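Gamma-glutamyltranspeptidase (PDB 6J3A) belongs to the N-terminal nucleophile gamma-glutamyltranspeptidases as an LmbA homologue and probably cleaves or transfers gamma-glutamyl groups. Local coordinates at residues H48-H53 / H140-V145; C76-A81 / P479-T484; W268-A273 / H512-V517; A261-N266 / E330-E335; L95-G100 / S365-L370. All blocks are in the same frame, centred on the assembly; numbering follows the deposited sequence.

Contact 1. Residues H48-H53 / H140-V145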
# COMPACT_ATOMS: atom_id res chain seq x y z
N HIS A 48 0.87 7.52 18.17
CA HIS A 48 1.32 7.39 19.57
C HIS A 48 1.29 5.92 19.95
O HIS A 48 2.25 5.38 20.52
CB HIS A 48 0.40 8.13 20.54
CG HIS A 48 0.33 9.61 20.32
ND1 HIS A 48 -0.77 10.36 20.67
CD2 HIS A 48 1.23 10.47 19.79
CE1 HIS A 48 -0.55 11.62 20.35
NE2 HIS A 48 0.66 11.72 19.82
N VAL A 49 0.17 5.28 19.61
CA VAL A 49 -0.13 3.90 20.00
C VAL A 49 0.69 2.87 19.23
O VAL A 49 1.12 1.88 19.82
CB VAL A 49 -1.64 3.59 19.83
CG1 VAL A 49 -1.96 2.16 20.25
CG2 VAL A 49 -2.49 4.55 20.65
N VAL A 50 0.92 3.11 17.94
CA VAL A 50 1.58 2.12 17.08
C VAL A 50 3.06 2.36 16.82
O VAL A 50 3.72 1.48 16.27
CB VAL A 50 0.83 1.92 15.74
CG1 VAL A 50 -0.64 1.61 16.02
CG2 VAL A 50 0.98 3.12 14.81
N GLU A 51 3.56 3.53 17.20
CA GLU A 51 5.00 3.82 17.20
C GLU A 51 5.44 4.50 18.51
O GLU A 51 6.06 5.57 18.48
CB GLU A 51 5.36 4.69 16.00
CG GLU A 51 4.96 4.11 14.65
CD GLU A 51 5.67 4.76 13.48
OE1 GLU A 51 6.92 4.73 13.45
OE2 GLU A 51 5.00 5.28 12.57
N PRO A 52 5.16 3.87 19.66
CA PRO A 52 5.50 4.46 20.96
C PRO A 52 6.99 4.45 21.29
O PRO A 52 7.42 5.13 22.20
CB PRO A 52 4.74 3.56 21.94
CG PRO A 52 4.79 2.23 21.28
CD PRO A 52 4.59 2.52 19.82
N HIS A 53 7.74 3.60 20.60
CA HIS A 53 9.20 3.68 20.49
C HIS A 53 9.75 4.87 19.68
O HIS A 53 10.97 5.08 19.66
CB HIS A 53 9.74 2.39 19.86
CG HIS A 53 9.25 2.14 18.47
ND1 HIS A 53 10.09 1.81 17.43
CD2 HIS A 53 8.01 2.19 17.93
CE1 HIS A 53 9.39 1.65 16.33
NE2 HIS A 53 8.12 1.88 16.60
N HIS A 140 -7.82 -2.47 22.94
CA HIS A 140 -8.03 -3.80 22.32
C HIS A 140 -6.83 -4.35 21.56
O HIS A 140 -6.82 -5.53 21.23
CB HIS A 140 -9.24 -3.82 21.40
CG HIS A 140 -10.51 -3.38 22.06
ND1 HIS A 140 -11.11 -4.10 23.07
CD2 HIS A 140 -11.29 -2.29 21.86
CE1 HIS A 140 -12.21 -3.48 23.46
NE2 HIS A 140 -12.35 -2.38 22.74
N GLY A 141 -5.87 -3.49 21.23
CA GLY A 141 -4.54 -3.93 20.80
C GLY A 141 -4.19 -3.85 19.32
O GLY A 141 -5.06 -3.64 18.47
N HIS A 142 -2.90 -4.01 19.04
CA HIS A 142 -2.43 -4.13 17.66
C HIS A 142 -1.16 -4.99 17.55
O HIS A 142 -0.37 -5.07 18.48
CB HIS A 142 -2.16 -2.74 17.09
CG HIS A 142 -0.79 -2.22 17.41
ND1 HIS A 142 -0.49 -1.61 18.61
CD2 HIS A 142 0.35 -2.23 16.69
CE1 HIS A 142 0.78 -1.26 18.61
NE2 HIS A 142 1.32 -1.64 17.46
N ALA A 143 -0.97 -5.59 16.39
CA ALA A 143 0.19 -6.43 16.13
C ALA A 143 1.39 -5.54 15.81
O ALA A 143 1.47 -4.98 14.72
CB ALA A 143 -0.09 -7.40 15.00
N PRO A 144 2.33 -5.40 16.76
CA PRO A 144 3.36 -4.39 16.58
C PRO A 144 4.44 -4.81 15.62
O PRO A 144 4.64 -5.99 15.37
CB PRO A 144 3.95 -4.26 17.98
CG PRO A 144 3.85 -5.64 18.51
CD PRO A 144 2.57 -6.21 17.97
N VAL A 145 5.16 -3.82 15.12
CA VAL A 145 6.39 -4.01 14.37
C VAL A 145 7.48 -4.51 15.33
O VAL A 145 7.44 -4.21 16.53
CB VAL A 145 6.81 -2.68 13.70
CG1 VAL A 145 8.20 -2.74 13.07
CG2 VAL A 145 5.79 -2.29 12.65
O HOH W 1 3.68 -1.08 15.50

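Contact 2. Residues C76-A81 / P479-T484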
# COMPACT_ATOMS: atom_id res chain seq x y z
N CYS A 76 3.03 25.68 15.41
CA CYS A 76 4.14 25.29 16.25
C CYS A 76 3.64 24.54 17.47
O CYS A 76 3.01 25.13 18.36
CB CYS A 76 4.95 26.49 16.71
SG CYS A 76 6.27 26.03 17.85
N GLY A 77 3.96 23.25 17.50
CA GLY A 77 3.72 22.41 18.67
C GLY A 77 5.02 21.91 19.27
O GLY A 77 5.04 20.85 19.88
N GLN A 78 6.11 22.65 19.06
CA GLN A 78 7.35 22.41 19.76
C GLN A 78 7.34 23.21 21.06
O GLN A 78 7.26 24.44 21.04
CB GLN A 78 8.53 22.82 18.91
CG GLN A 78 9.87 22.75 19.64
CD GLN A 78 10.19 21.34 20.08
OE1 GLN A 78 10.47 20.47 19.25
NE2 GLN A 78 10.14 21.10 21.39
N GLY A 79 7.42 22.50 22.18
CA GLY A 79 7.37 23.15 23.47
C GLY A 79 8.69 23.78 23.86
O GLY A 79 9.73 23.56 23.22
N VAL A 80 8.63 24.55 24.95
CA VAL A 80 9.78 25.33 25.45
C VAL A 80 10.44 24.69 26.67
O VAL A 80 9.89 23.79 27.30
CB VAL A 80 9.39 26.80 25.80
CG1 VAL A 80 8.98 27.56 24.54
CG2 VAL A 80 8.30 26.88 26.87
N ALA A 81 11.63 25.19 26.99
CA ALA A 81 12.30 24.88 28.25
C ALA A 81 11.50 25.42 29.44
O ALA A 81 10.84 26.47 29.32
CB ALA A 81 13.70 25.46 28.26
N PRO A 479 13.93 24.34 22.14
CA PRO A 479 15.21 23.84 21.67
C PRO A 479 15.23 23.81 20.14
O PRO A 479 14.17 23.83 19.48
CB PRO A 479 15.25 22.42 22.23
CG PRO A 479 13.82 22.02 22.32
CD PRO A 479 13.05 23.26 22.61
N ARG A 480 16.43 23.76 19.60
CA ARG A 480 16.61 23.66 18.17
C ARG A 480 16.24 22.25 17.72
O ARG A 480 17.02 21.31 17.88
CB ARG A 480 18.05 24.00 17.81
CG ARG A 480 18.24 24.37 16.36
CD ARG A 480 19.05 23.31 15.67
NE ARG A 480 20.46 23.39 16.03
CZ ARG A 480 21.30 22.35 16.12
NH1 ARG A 480 22.57 22.58 16.45
NH2 ARG A 480 20.89 21.09 15.91
N THR A 481 15.04 22.12 17.15
CA THR A 481 14.40 20.80 16.96
C THR A 481 14.66 20.23 15.56
O THR A 481 14.68 20.97 14.57
CB THR A 481 12.89 20.88 17.29
OG1 THR A 481 12.33 19.57 17.37
CG2 THR A 481 12.10 21.72 16.28
N THR A 482 14.87 18.91 15.49
CA THR A 482 15.12 18.23 14.20
C THR A 482 13.87 18.04 13.33
O THR A 482 13.97 17.79 12.13
CB THR A 482 15.79 16.85 14.38
OG1 THR A 482 15.11 16.12 15.41
CG2 THR A 482 17.25 17.02 14.75
N LEU A 483 12.70 18.20 13.95
CA LEU A 483 11.41 17.94 13.32
C LEU A 483 11.12 18.99 12.25
O LEU A 483 11.06 20.18 12.55
CB LEU A 483 10.30 17.95 14.37
CG LEU A 483 10.59 17.14 15.65
CD1 LEU A 483 9.34 17.08 16.51
CD2 LEU A 483 11.17 15.75 15.36
N THR A 484 10.92 18.53 11.02
CA THR A 484 10.91 19.42 9.88
C THR A 484 10.07 18.90 8.71
O THR A 484 10.61 18.36 7.73
CB THR A 484 12.35 19.76 9.45
OG1 THR A 484 12.29 20.57 8.27
CG2 THR A 484 13.20 18.51 9.19

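Contact 3. Residues W268-A273 / H512-V517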
# COMPACT_ATOMS: atom_id res chain seq x y z
N TRP A 268 9.49 26.34 -8.26
CA TRP A 268 8.91 25.88 -7.00
C TRP A 268 9.18 26.85 -5.85
O TRP A 268 10.14 27.62 -5.88
CB TRP A 268 9.47 24.52 -6.56
CG TRP A 268 9.45 23.42 -7.57
CD1 TRP A 268 10.31 23.25 -8.61
CD2 TRP A 268 8.57 22.28 -7.59
NE1 TRP A 268 10.00 22.10 -9.30
CE2 TRP A 268 8.94 21.49 -8.69
CE3 TRP A 268 7.49 21.87 -6.80
CZ2 TRP A 268 8.27 20.31 -9.02
CZ3 TRP A 268 6.83 20.70 -7.12
CH2 TRP A 268 7.23 19.93 -8.23
N THR A 269 8.33 26.75 -4.83
CA THR A 269 8.57 27.34 -3.52
C THR A 269 8.49 26.20 -2.52
O THR A 269 7.50 25.48 -2.49
CB THR A 269 7.49 28.37 -3.15
OG1 THR A 269 7.38 29.34 -4.19
CG2 THR A 269 7.82 29.05 -1.81
N VAL A 270 9.51 26.04 -1.70
CA VAL A 270 9.47 25.08 -0.60
C VAL A 270 9.16 25.82 0.69
O VAL A 270 9.77 26.84 0.97
CB VAL A 270 10.79 24.33 -0.45
CG1 VAL A 270 10.63 23.24 0.60
CG2 VAL A 270 11.20 23.72 -1.78
N CYS A 271 8.21 25.29 1.46
CA CYS A 271 7.83 25.84 2.77
C CYS A 271 8.30 24.93 3.90
O CYS A 271 8.12 23.72 3.83
CB CYS A 271 6.31 26.00 2.87
SG CYS A 271 5.65 27.10 1.60
N LYS A 272 8.87 25.55 4.93
CA LYS A 272 9.41 24.86 6.10
C LYS A 272 9.06 25.60 7.37
O LYS A 272 8.57 26.71 7.33
CB LYS A 272 10.93 24.77 6.00
CG LYS A 272 11.47 24.10 4.74
CD LYS A 272 11.11 22.61 4.68
CE LYS A 272 11.99 21.78 5.61
NZ LYS A 272 11.43 20.43 5.86
N ALA A 273 9.33 24.97 8.51
CA ALA A 273 9.23 25.64 9.81
C ALA A 273 10.42 26.56 10.00
O ALA A 273 11.50 26.29 9.49
CB ALA A 273 9.17 24.63 10.94
N HIS A 512 17.07 15.40 -1.00
CA HIS A 512 17.33 14.47 -2.10
C HIS A 512 16.00 14.10 -2.78
O HIS A 512 15.87 14.18 -4.01
CB HIS A 512 18.10 13.22 -1.63
CG HIS A 512 19.25 13.53 -0.73
ND1 HIS A 512 19.95 14.72 -0.81
CD2 HIS A 512 19.82 12.83 0.27
CE1 HIS A 512 20.90 14.73 0.11
NE2 HIS A 512 20.84 13.59 0.78
N PHE A 513 15.01 13.76 -1.96
CA PHE A 513 13.67 13.44 -2.44
C PHE A 513 13.05 14.55 -3.30
O PHE A 513 12.67 14.31 -4.44
CB PHE A 513 12.77 13.17 -1.25
CG PHE A 513 11.32 13.11 -1.58
CD1 PHE A 513 10.80 12.02 -2.25
CD2 PHE A 513 10.47 14.14 -1.21
CE1 PHE A 513 9.45 11.96 -2.55
CE2 PHE A 513 9.12 14.08 -1.50
CZ PHE A 513 8.61 12.99 -2.17
N PHE A 514 12.96 15.75 -2.73
CA PHE A 514 12.35 16.89 -3.41
C PHE A 514 13.01 17.21 -4.75
O PHE A 514 12.31 17.50 -5.72
CB PHE A 514 12.37 18.14 -2.54
CG PHE A 514 11.98 19.39 -3.28
CD1 PHE A 514 10.65 19.78 -3.36
CD2 PHE A 514 12.95 20.19 -3.89
CE1 PHE A 514 10.29 20.93 -4.03
CE2 PHE A 514 12.60 21.34 -4.56
CZ PHE A 514 11.27 21.71 -4.64
N LEU A 515 14.34 17.19 -4.79
CA LEU A 515 15.06 17.36 -6.07
C LEU A 515 14.74 16.23 -7.06
O LEU A 515 14.52 16.47 -8.25
CB LEU A 515 16.58 17.48 -5.86
CG LEU A 515 17.09 18.75 -5.16
CD1 LEU A 515 18.61 18.70 -5.03
CD2 LEU A 515 16.69 20.01 -5.89
N ALA A 516 14.71 15.00 -6.56
CA ALA A 516 14.32 13.89 -7.41
C ALA A 516 12.92 14.11 -7.99
O ALA A 516 12.73 13.96 -9.19
CB ALA A 516 14.40 12.58 -6.66
N VAL A 517 11.96 14.52 -7.16
CA VAL A 517 10.60 14.80 -7.65
C VAL A 517 10.61 15.83 -8.79
O VAL A 517 9.93 15.67 -9.79
CB VAL A 517 9.66 15.31 -6.53
CG1 VAL A 517 8.30 15.71 -7.11
CG2 VAL A 517 9.46 14.25 -5.45

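Contact 4. Residues A261-N266 / E330-E335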
# COMPACT_ATOMS: atom_id res chain seq x y z
N ALA A 261 9.06 29.60 6.83
CA ALA A 261 10.26 29.99 6.10
C ALA A 261 10.11 29.41 4.71
O ALA A 261 9.66 28.28 4.55
CB ALA A 261 11.50 29.45 6.79
N THR A 262 10.44 30.21 3.70
CA THR A 262 10.20 29.83 2.30
C THR A 262 11.37 30.19 1.42
O THR A 262 12.12 31.11 1.72
CB THR A 262 9.00 30.56 1.70
OG1 THR A 262 9.29 31.95 1.64
CG2 THR A 262 7.72 30.32 2.51
N TYR A 263 11.51 29.48 0.32
CA TYR A 263 12.53 29.77 -0.66
C TYR A 263 12.07 29.34 -2.05
O TYR A 263 11.63 28.21 -2.26
CB TYR A 263 13.84 29.07 -0.29
CG TYR A 263 14.98 29.50 -1.16
CD1 TYR A 263 15.48 30.79 -1.09
CD2 TYR A 263 15.56 28.61 -2.07
CE1 TYR A 263 16.53 31.20 -1.91
CE2 TYR A 263 16.62 29.00 -2.88
CZ TYR A 263 17.10 30.30 -2.80
OH TYR A 263 18.14 30.69 -3.59
N ASP A 264 12.16 30.28 -2.99
CA ASP A 264 11.84 30.06 -4.38
C ASP A 264 13.02 29.44 -5.14
O ASP A 264 14.13 29.97 -5.13
CB ASP A 264 11.40 31.37 -5.02
CG ASP A 264 10.05 31.87 -4.49
OD1 ASP A 264 9.43 31.22 -3.61
OD2 ASP A 264 9.58 32.92 -4.96
N TRP A 265 12.77 28.30 -5.78
CA TRP A 265 13.78 27.61 -6.58
C TRP A 265 13.16 26.95 -7.82
O TRP A 265 12.30 26.08 -7.70
CB TRP A 265 14.51 26.55 -5.74
CG TRP A 265 15.47 25.71 -6.54
CD1 TRP A 265 16.77 26.02 -6.87
CD2 TRP A 265 15.21 24.43 -7.11
NE1 TRP A 265 17.33 25.00 -7.61
CE2 TRP A 265 16.39 24.01 -7.78
CE3 TRP A 265 14.09 23.59 -7.14
CZ2 TRP A 265 16.47 22.79 -8.46
CZ3 TRP A 265 14.17 22.38 -7.81
CH2 TRP A 265 15.36 21.99 -8.46
N ASN A 266 13.62 27.38 -9.00
CA ASN A 266 13.34 26.70 -10.27
C ASN A 266 11.84 26.44 -10.52
O ASN A 266 11.44 25.34 -10.90
CB ASN A 266 14.14 25.40 -10.32
CG ASN A 266 13.98 24.65 -11.62
OD1 ASN A 266 14.26 25.19 -12.69
ND2 ASN A 266 13.52 23.41 -11.54
N GLU A 330 19.53 36.84 5.15
CA GLU A 330 20.92 36.92 4.69
C GLU A 330 21.50 35.56 4.31
O GLU A 330 22.20 35.44 3.30
CB GLU A 330 21.78 37.64 5.75
CG GLU A 330 21.47 39.13 5.82
CD GLU A 330 21.84 39.80 7.13
OE1 GLU A 330 20.93 40.23 7.85
OE2 GLU A 330 23.04 39.89 7.44
N LEU A 331 21.18 34.54 5.10
CA LEU A 331 21.58 33.15 4.83
C LEU A 331 21.00 32.57 3.53
O LEU A 331 21.61 31.70 2.91
CB LEU A 331 21.21 32.27 6.02
CG LEU A 331 22.07 32.51 7.27
CD1 LEU A 331 21.36 32.01 8.52
CD2 LEU A 331 23.45 31.86 7.15
N LEU A 332 19.82 33.06 3.13
CA LEU A 332 19.20 32.72 1.83
C LEU A 332 19.34 33.78 0.73
O LEU A 332 18.75 33.65 -0.34
CB LEU A 332 17.71 32.44 2.04
CG LEU A 332 17.37 31.43 3.13
CD1 LEU A 332 15.86 31.39 3.31
CD2 LEU A 332 17.95 30.05 2.83
N SER A 333 20.11 34.84 0.97
CA SER A 333 20.32 35.86 -0.04
C SER A 333 21.27 35.32 -1.10
O SER A 333 22.11 34.46 -0.83
CB SER A 333 20.89 37.15 0.57
OG SER A 333 22.23 36.97 0.97
N ALA A 334 21.13 35.85 -2.31
CA ALA A 334 21.95 35.43 -3.44
C ALA A 334 23.41 35.81 -3.22
O ALA A 334 24.33 35.03 -3.50
CB ALA A 334 21.44 36.07 -4.71
N GLU A 335 23.59 37.04 -2.73
CA GLU A 335 24.90 37.61 -2.33
C GLU A 335 25.73 36.62 -1.48
O GLU A 335 26.84 36.22 -1.86
CB GLU A 335 24.66 38.98 -1.64
CG GLU A 335 25.64 39.45 -0.54
CD GLU A 335 27.02 39.86 -1.05
OE1 GLU A 335 27.57 39.22 -1.99
OE2 GLU A 335 27.56 40.85 -0.50

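Contact 5. Residues L95-G100 / S365-L370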
# COMPACT_ATOMS: atom_id res chain seq x y z
N LEU A 95 26.91 18.72 34.95
CA LEU A 95 26.61 18.28 33.60
C LEU A 95 27.30 19.19 32.60
O LEU A 95 27.36 20.41 32.79
CB LEU A 95 25.09 18.28 33.37
CG LEU A 95 24.27 17.25 34.17
CD1 LEU A 95 22.76 17.52 34.12
CD2 LEU A 95 24.56 15.81 33.72
N ASP A 96 27.83 18.59 31.55
CA ASP A 96 28.38 19.35 30.41
C ASP A 96 27.42 19.38 29.23
O ASP A 96 27.34 20.37 28.51
CB ASP A 96 29.73 18.76 29.99
CG ASP A 96 30.87 19.21 30.89
OD1 ASP A 96 30.62 19.67 32.04
OD2 ASP A 96 32.02 19.10 30.44
N LEU A 97 26.70 18.28 29.04
CA LEU A 97 25.65 18.16 28.04
C LEU A 97 24.33 17.92 28.76
O LEU A 97 24.31 17.40 29.88
CB LEU A 97 25.94 16.99 27.12
CG LEU A 97 27.28 17.04 26.38
CD1 LEU A 97 27.67 15.66 25.86
CD2 LEU A 97 27.20 18.04 25.24
N VAL A 98 23.23 18.28 28.11
CA VAL A 98 21.91 17.90 28.58
C VAL A 98 21.79 16.38 28.39
O VAL A 98 22.16 15.86 27.34
CB VAL A 98 20.79 18.61 27.81
CG1 VAL A 98 19.42 18.07 28.21
CG2 VAL A 98 20.85 20.11 28.06
N PRO A 99 21.30 15.67 29.41
CA PRO A 99 21.18 14.22 29.28
C PRO A 99 20.24 13.75 28.16
O PRO A 99 19.25 14.42 27.85
CB PRO A 99 20.63 13.77 30.64
CG PRO A 99 20.96 14.87 31.59
CD PRO A 99 20.99 16.13 30.78
N GLY A 100 20.55 12.59 27.58
CA GLY A 100 19.69 11.96 26.59
C GLY A 100 18.37 11.46 27.14
O GLY A 100 17.41 11.28 26.40
N SER A 365 29.45 26.37 19.81
CA SER A 365 29.55 25.67 21.09
C SER A 365 30.94 25.06 21.26
O SER A 365 31.58 24.64 20.29
CB SER A 365 28.48 24.57 21.23
OG SER A 365 29.00 23.39 21.83
N ALA A 366 31.38 24.99 22.52
CA ALA A 366 32.67 24.39 22.88
C ALA A 366 32.76 22.91 22.47
O ALA A 366 33.84 22.41 22.16
CB ALA A 366 32.91 24.55 24.37
N HIS A 367 31.61 22.23 22.45
CA HIS A 367 31.48 20.84 21.98
C HIS A 367 31.42 20.60 20.46
O HIS A 367 31.38 19.44 20.01
CB HIS A 367 30.21 20.25 22.59
CG HIS A 367 30.29 20.03 24.06
ND1 HIS A 367 29.90 20.98 24.98
CD2 HIS A 367 30.73 18.97 24.77
CE1 HIS A 367 30.10 20.51 26.20
NE2 HIS A 367 30.60 19.29 26.10
N ALA A 368 31.42 21.67 19.67
CA ALA A 368 31.26 21.57 18.22
C ALA A 368 32.44 20.94 17.45
O ALA A 368 32.29 20.55 16.30
CB ALA A 368 30.94 22.94 17.64
N ASP A 369 33.60 20.84 18.10
CA ASP A 369 34.78 20.14 17.53
C ASP A 369 34.84 18.63 17.86
O ASP A 369 35.64 17.90 17.25
CB ASP A 369 36.08 20.85 17.96
CG ASP A 369 36.17 21.11 19.48
OD1 ASP A 369 35.26 20.71 20.23
OD2 ASP A 369 37.16 21.74 19.92
N LEU A 370 34.01 18.17 18.79
CA LEU A 370 34.07 16.80 19.32
C LEU A 370 33.71 15.73 18.29
O LEU A 370 32.66 15.80 17.66
CB LEU A 370 33.13 16.64 20.53
CG LEU A 370 32.97 15.23 21.14
CD1 LEU A 370 34.02 14.95 22.22
CD2 LEU A 370 31.56 15.02 21.68

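Contact 1. Residues H48-H53 / H140-V145
Chi1 of 86° sets CG of H142 between its own backbone N and carbonyl carbon, and from there the imidazole lies broadside to V50. V50 answers with CG1, which its chi1 of -53° places anti to the carbonyl carbon. This methyl sits almost squarely over the middle of the ring, 3.9 Å from the centroid of H142 and 3° off the ring normal, a clear CH-pi contact. At the far end of the ring CE1 of H142 comes within 3.4 Å of V49 O. A water bridges the two segments. It donates to V50 O at 2.7 Å, accepts from V145 N at 3.1 Å and is hydrogen-bonded to H142 NE2 at 3.1 Å, so three bonds hold it and NE2 has a polar partner while V50 CG1 covers one face. The contact joins the C-terminal end of helix 36-50, which E51 leaves, to the linker between helix 127-140 and helix 146-154, where G141 takes a positive phi. Y137 of helix 127-140 touches both V49 and H142, and L21 of helix 20-31 packs on V50 and H142, so the ring is wedged among three helices.

Contact 2. Residues C76-A81 / P479-T484
Q78 and T481 meet through a single hydrogen bond, in which T481 OG1 donates to Q78 OE1 at 2.8 Å. The hydroxyl approaches with a C=O...O angle of 146° and is tilted well away from the carbonyl plane. The other end of the same amide turns to its own backbone: Q78 NE2 gives a nearly straight bond to G79 O at 3.1 Å, with that acceptor lying in the amide plane. Both polar ends of the buried amide are therefore engaged, which fixes its rotation. P479 crosses the amide obliquely, its CD 3.8 Å from Q78 NE2 and 3.4 Å from G79 O. The glutamine reaches this place because its chain leaves with CG anti to the backbone N (chi1 173°) and then bends at chi2. T481 comes from the opposite direction, its OG1 anti to the backbone N, so that it faces the amide oxygen, and its CG2 3.6 Å from Q78 OE1. Were Q78 an alanine, the T481 hydroxyl would probably lose this acceptor and P479 its amide neighbour. Further out, Q78 N makes a weak bond to C76 SG, while T481 is tied by its backbone to W276 and R480 by a salt bridge to E317. The contact thus lies where strand 73-77, bound to strand 256-265 through C76 and T256, runs out against the loop leading to strand 486-490, with helix 506-519 touching L483 and T484 at its far end.

Contact 3. Residues W268-A273 / H512-V517
Helix 506-519 lies along one face of the beta layer to which strand 268-272 belongs, and W268, V270, F514 and V517 form the apolar seam between them. The short segments run nearly antiparallel, with 158° between their N-to-C directions and their axes 11.8 Å apart at closest approach. F514 touches both strand residues. Its chi1 of 170° carries the ring away from the helix toward the strand, where its end meets W268 with an edge and V270 with a face. Against W268 the pair is T-shaped: the edge of the phenyl ring, led by CZ, points at the face of the indole, the centroid of its five-membered ring lying 5.3 Å from that of F514 with the planes at 73°. W268 CB sits near the plane of the phenyl ring, 3.8 Å from F514 CZ. V270 instead uses the phenyl face, its CG2 lying 3.5 Å from F514 CZ and 3.9 Å from the ring centroid, a CH-pi contact displaced toward the rim. One turn further along the helix, V517 CG1 reaches W268 CH2 at a looser 4.5 Å. M496 and F498 of strand 493-499 also pack on F514, and R490 makes a cation-pi contact with W268. This helix-on-sheet packing is consistent with the alpha-beta-beta-alpha sandwich of the N-terminal nucleophile hydrolases.

Contact 4. Residues A261-N266 / E330-E335
E330, on the last turn of helix 328-331, supplies the carbonyl that holds the bend by which L332 is presented to Y263. Its side chain is anchored apart from this, OE2 forming a salt bridge with R360. L331 follows, buried against P357, and its carbonyl takes a hydrogen bond from N337 ND2. L332 is the first residue to leave helical geometry and makes the contact itself. Its CB lies 4.2 Å from Y263 CD1 and its carbonyl O 3.7 Å from Y263 CE1, while CD1 of L332 lies 4.1 Å from T262 O. The tyrosine ring slides past the leucine from the opposite direction, brought there by chi1 of -172°, with CG anti to the backbone N. Both residues rest on helix 280-288, Y263 on L283 and A287, L332 on Q284, so this surface contact joins the C-terminal part of strand 256-265 to a short break between two helices. S333 in this break is the N-cap of helix 334-341, and its OG accepts from the backbone N of Y336. The same hydroxyl donates to E330 O at 2.8 Å, and the S333 backbone N reaches that oxygen at 3.2 Å, so one carbonyl is gripped twice by one residue. S333 O also receives a bond from N337 ND2. A334 then begins the second helix, leading the chain away from the strand.

Contact 5. Residues L95-G100 / S365-L370
This is a small loop-to-loop contact at the protein surface, in which D96 and L97, between helix 87-92 and helix 111-122, meet H367, on the loop that follows helix 334-341. Its centre is a CH-pi contact. L97 CD2 stands over the middle of the H367 ring, 3.7 Å from its centroid and 9° off the normal, so all five ring atoms lie at similar distances from the one methyl. L97 CG adds to this at 4.0 Å from H367 NE2. D96 comes in toward the far end of the ring, with its carbonyl O 3.6 Å from H367 CE1 and its CB 4.0 Å from H367 NE2. The imidazole is extended to this point by a chi1 of -70°, CG lying anti to the carbonyl carbon. Its backbone is fixed by an ST turn, S365 OG accepting from H367 N at 2.9 Å, and A366 N is bonded to E466. In the loop 95-100, V98 packs on T463 and L465. With an alanine at H367, the L97 methyl is likely to lose its flat partner, opening a gap between the two loops. D96 OD2 stays 4.6 Å from H367 NE2, too far for a salt bridge, although the carboxylate could bias the histidine toward protonation. With a CH-pi contact at its centre and no hydrogen bond or salt bridge between them, the two loops probably adhere mainly by van der Waals packing.

How the contacts relate
From the N terminus, 48-53, 76-81 and 95-100 open contacts 1, 2 and 5. Residues 140-145 close contact 1, crossing the other two and tying helix 36-50 to the linker after helix 127-140. Contacts 4 and 3 follow, on strands 256-265 and 268-272. Contact 4 closes at 330-335, joining its strand to the break before helix 334-341; it nests within contact 5, which links two surface loops at 365-370 and nests within contact 2, closed at 479-484, which joins the end of strand 73-77 to the loop before strand 486-490. Contact 3 closes last, at 512-517, tying strand 268-272 to helix 506-519 and crossing contacts 2, 4 and 5. Contact 3 touches contact 4, and its K272 reaches T484.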